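Local coordinates for ADP-ribosylation factor-binding protein GGA2 (Saccharomyces cerevisiae, PDB 3MNM) that binds ARF1 and ARF2 and may help regulate membrane traffic through the trans-Golgi network, here represented by its GAE domain, at residues I21-S26 with L50-A55. Sequence-based numbering, arbitrary orientation.
Sequences IEFEIS and LVFLLA
Phe-52 reaches across to Ile-21 and Phe-23 in the middle of the GAE domain, an immunoglobulin-like beta sandwich, where strand 50-55 of one sheet faces strand 19-27 of the other. The axes of strands 21-24 and 50-55 come within 12.0 Å and run 48° apart, so the two backbones stay apart and apolar side chains make the contact. A trans chi1 (-175°) swings the Phe-52 ring out from its own sheet into the core. One corner of it meets the methyl end of Ile-21, with CE2 of Phe-52 4.3 Å from CD1 of Ile-21. Its CZ reaches the edge of the Phe-23 ring, close to that ring's plane, 4.2 Å from CE2 of Phe-23. Other aromatic rings pack against the pair: Phe-39 packs edge-to-face with Phe-52, Phe-118 does the same with Phe-23, and Trp-101 touches both Ile-21 and Phe-52. Two residues on, Leu-54 points into the same layer and extends the contact along Phe-23. The Phe-23 ring thus bridges Phe-52 and Leu-54, with its CZ 4.3 Å from the CD1 methyl of Leu-54.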
ATOM      1  N   ILE A  21       3.408   1.275  -5.978  1.00 12.40           N
ATOM      2  CA  ILE A  21       2.844   0.655  -4.785  1.00 11.03           C
ATOM      3  C   ILE A  21       2.599  -0.813  -5.058  1.00 16.72           C
ATOM      4  O   ILE A  21       1.962  -1.154  -6.058  1.00 14.92           O
ATOM      5  CB  ILE A  21       1.493   1.293  -4.358  1.00 10.72           C
ATOM      6  CG1 ILE A  21       1.609   2.822  -4.237  1.00 12.46           C
ATOM      7  CG2 ILE A  21       0.964   0.612  -3.064  1.00 11.75           C
ATOM      8  CD1 ILE A  21       0.271   3.536  -3.933  1.00 11.67           C
ATOM      9  N   GLU A  22       3.112  -1.675  -4.184  1.00 11.76           N
ATOM     10  CA  GLU A  22       2.884  -3.118  -4.280  1.00 14.45           C
ATOM     11  C   GLU A  22       2.385  -3.704  -2.958  1.00 17.92           C
ATOM     12  O   GLU A  22       2.720  -3.202  -1.886  1.00 13.78           O
ATOM     13  CB  GLU A  22       4.175  -3.840  -4.689  1.00 16.01           C
ATOM     14  CG  GLU A  22       4.737  -3.410  -6.026  1.00 15.30           C
ATOM     15  CD  GLU A  22       6.148  -3.925  -6.243  1.00 23.93           C
ATOM     16  OE1 GLU A  22       7.023  -3.630  -5.399  1.00 19.85           O
ATOM     17  OE2 GLU A  22       6.387  -4.626  -7.255  1.00 22.00           O
ATOM     18  N   PHE A  23       1.587  -4.770  -3.038  1.00 14.88           N
ATOM     19  CA  PHE A  23       1.195  -5.523  -1.855  1.00 16.70           C
ATOM     20  C   PHE A  23       1.819  -6.913  -1.901  1.00 20.10           C
ATOM     21  O   PHE A  23       1.886  -7.537  -2.961  1.00 19.88           O
ATOM     22  CB  PHE A  23      -0.319  -5.740  -1.781  1.00 17.17           C
ATOM     23  CG  PHE A  23      -1.128  -4.491  -1.531  1.00 17.98           C
ATOM     24  CD1 PHE A  23      -2.486  -4.482  -1.806  1.00 16.30           C
ATOM     25  CD2 PHE A  23      -0.550  -3.348  -1.020  1.00 19.90           C
ATOM     26  CE1 PHE A  23      -3.257  -3.340  -1.580  1.00 18.34           C
ATOM     27  CE2 PHE A  23      -1.310  -2.207  -0.796  1.00 21.72           C
ATOM     28  CZ  PHE A  23      -2.664  -2.205  -1.074  1.00 21.05           C
ATOM     29  N   GLU A  24       2.268  -7.387  -0.750  1.00 15.62           N
ATOM     30  CA  GLU A  24       2.513  -8.813  -0.555  1.00 16.08           C
ATOM     31  C   GLU A  24       1.340  -9.357   0.242  1.00 22.88           C
ATOM     32  O   GLU A  24       1.117  -8.950   1.385  1.00 19.24           O
ATOM     33  CB  GLU A  24       3.857  -9.070   0.147  1.00 17.04           C
ATOM     34  CG  GLU A  24       5.066  -9.023  -0.790  1.00 27.12           C
ATOM     35  CD  GLU A  24       6.405  -9.265  -0.085  1.00 30.71           C
ATOM     36  OE1 GLU A  24       6.414  -9.601   1.121  1.00 25.30           O
ATOM     37  OE2 GLU A  24       7.457  -9.101  -0.744  1.00 29.94           O
ATOM     38  N   ILE A  25       0.573 -10.259  -0.374  1.00 16.76           N
ATOM     39  CA  ILE A  25      -0.642 -10.780   0.233  1.00 15.52           C
ATOM     40  C   ILE A  25      -0.506 -12.276   0.461  1.00 26.62           C
ATOM     41  O   ILE A  25      -0.129 -13.008  -0.451  1.00 23.80           O
ATOM     42  CB  ILE A  25      -1.872 -10.516  -0.662  1.00 20.74           C
ATOM     43  CG1 ILE A  25      -2.001  -9.016  -0.950  1.00 23.05           C
ATOM     44  CG2 ILE A  25      -3.164 -11.075  -0.025  1.00 21.53           C
ATOM     45  CD1 ILE A  25      -3.020  -8.693  -2.020  1.00 34.38           C
ATOM     46  N   SER A  26      -0.805 -12.719   1.677  1.00 20.86           N
ATOM     47  CA  SER A  26      -0.779 -14.149   1.991  1.00 28.19           C
ATOM     48  C   SER A  26      -1.885 -14.522   2.970  1.00 32.08           C
ATOM     49  O   SER A  26      -2.295 -13.711   3.794  1.00 27.10           O
ATOM     50  CB  SER A  26       0.584 -14.554   2.552  1.00 26.85           C
ATOM     51  OG  SER A  26       0.887 -13.855   3.752  1.00 29.15           O
ATOM     52  N   LEU A  50       4.763  11.300   3.046  1.00  8.89           N
ATOM     53  CA  LEU A  50       3.897  10.274   2.436  1.00  9.39           C
ATOM     54  C   LEU A  50       2.885   9.739   3.449  1.00  9.54           C
ATOM     55  O   LEU A  50       3.247   9.217   4.511  1.00 10.58           O
ATOM     56  CB  LEU A  50       4.734   9.130   1.813  1.00  9.43           C
ATOM     57  CG  LEU A  50       3.874   8.179   0.942  1.00  9.22           C
ATOM     58  CD1 LEU A  50       4.716   7.707  -0.254  1.00 11.73           C
ATOM     59  CD2 LEU A  50       3.387   7.014   1.790  1.00  9.93           C
ATOM     60  N   VAL A  51       1.604   9.858   3.095  1.00  9.55           N
ATOM     61  CA  VAL A  51       0.502   9.454   3.952  1.00  8.31           C
ATOM     62  C   VAL A  51      -0.355   8.473   3.156  1.00  9.61           C
ATOM     63  O   VAL A  51      -0.890   8.832   2.115  1.00 10.32           O
ATOM     64  CB  VAL A  51      -0.337  10.686   4.349  1.00  9.71           C
ATOM     65  CG1 VAL A  51      -1.550  10.277   5.163  1.00  9.57           C
ATOM     66  CG2 VAL A  51       0.528  11.670   5.164  1.00 11.60           C
ATOM     67  N   PHE A  52      -0.443   7.237   3.638  1.00  9.52           N
ATOM     68  CA  PHE A  52      -1.187   6.179   2.940  1.00  8.71           C
ATOM     69  C   PHE A  52      -2.420   5.784   3.738  1.00 10.57           C
ATOM     70  O   PHE A  52      -2.340   5.493   4.943  1.00  9.96           O
ATOM     71  CB  PHE A  52      -0.285   4.957   2.772  1.00 11.17           C
ATOM     72  CG  PHE A  52      -0.905   3.842   1.965  1.00 10.21           C
ATOM     73  CD1 PHE A  52      -1.143   2.604   2.551  1.00 11.31           C
ATOM     74  CD2 PHE A  52      -1.200   4.025   0.617  1.00 11.51           C
ATOM     75  CE1 PHE A  52      -1.679   1.558   1.811  1.00 10.70           C
ATOM     76  CE2 PHE A  52      -1.748   2.990  -0.125  1.00 11.70           C
ATOM     77  CZ  PHE A  52      -1.981   1.753   0.470  1.00 10.57           C
ATOM     78  N   LEU A  53      -3.564   5.753   3.053  1.00  9.65           N
ATOM     79  CA  LEU A  53      -4.834   5.381   3.677  1.00 10.01           C
ATOM     80  C   LEU A  53      -5.408   4.163   2.961  1.00 10.87           C
ATOM     81  O   LEU A  53      -5.519   4.163   1.735  1.00 13.43           O
ATOM     82  CB  LEU A  53      -5.828   6.551   3.568  1.00 10.57           C
ATOM     83  CG  LEU A  53      -7.192   6.370   4.231  1.00 12.65           C
ATOM     84  CD1 LEU A  53      -7.055   6.248   5.754  1.00 14.44           C
ATOM     85  CD2 LEU A  53      -8.100   7.559   3.870  1.00 14.60           C
ATOM     86  N   LEU A  54      -5.760   3.135   3.729  1.00 11.18           N
ATOM     87  CA  LEU A  54      -6.295   1.897   3.166  1.00 12.47           C
ATOM     88  C   LEU A  54      -7.613   1.539   3.837  1.00 14.76           C
ATOM     89  O   LEU A  54      -7.741   1.631   5.055  1.00 15.85           O
ATOM     90  CB  LEU A  54      -5.275   0.768   3.376  1.00 14.56           C
ATOM     91  CG  LEU A  54      -5.633  -0.615   2.839  1.00 19.29           C
ATOM     92  CD1 LEU A  54      -5.785  -0.551   1.329  1.00 15.32           C
ATOM     93  CD2 LEU A  54      -4.535  -1.603   3.247  1.00 20.78           C
ATOM     94  N   ALA A  55      -8.597   1.123   3.052  1.00 12.11           N
ATOM     95  CA  ALA A  55      -9.889   0.740   3.621  1.00 12.36           C
ATOM     96  C   ALA A  55     -10.330  -0.570   2.995  1.00 16.87           C
ATOM     97  O   ALA A  55     -10.083  -0.809   1.817  1.00 16.79           O
ATOM     98  CB  ALA A  55     -10.932   1.813   3.360  1.00 18.42           C
TER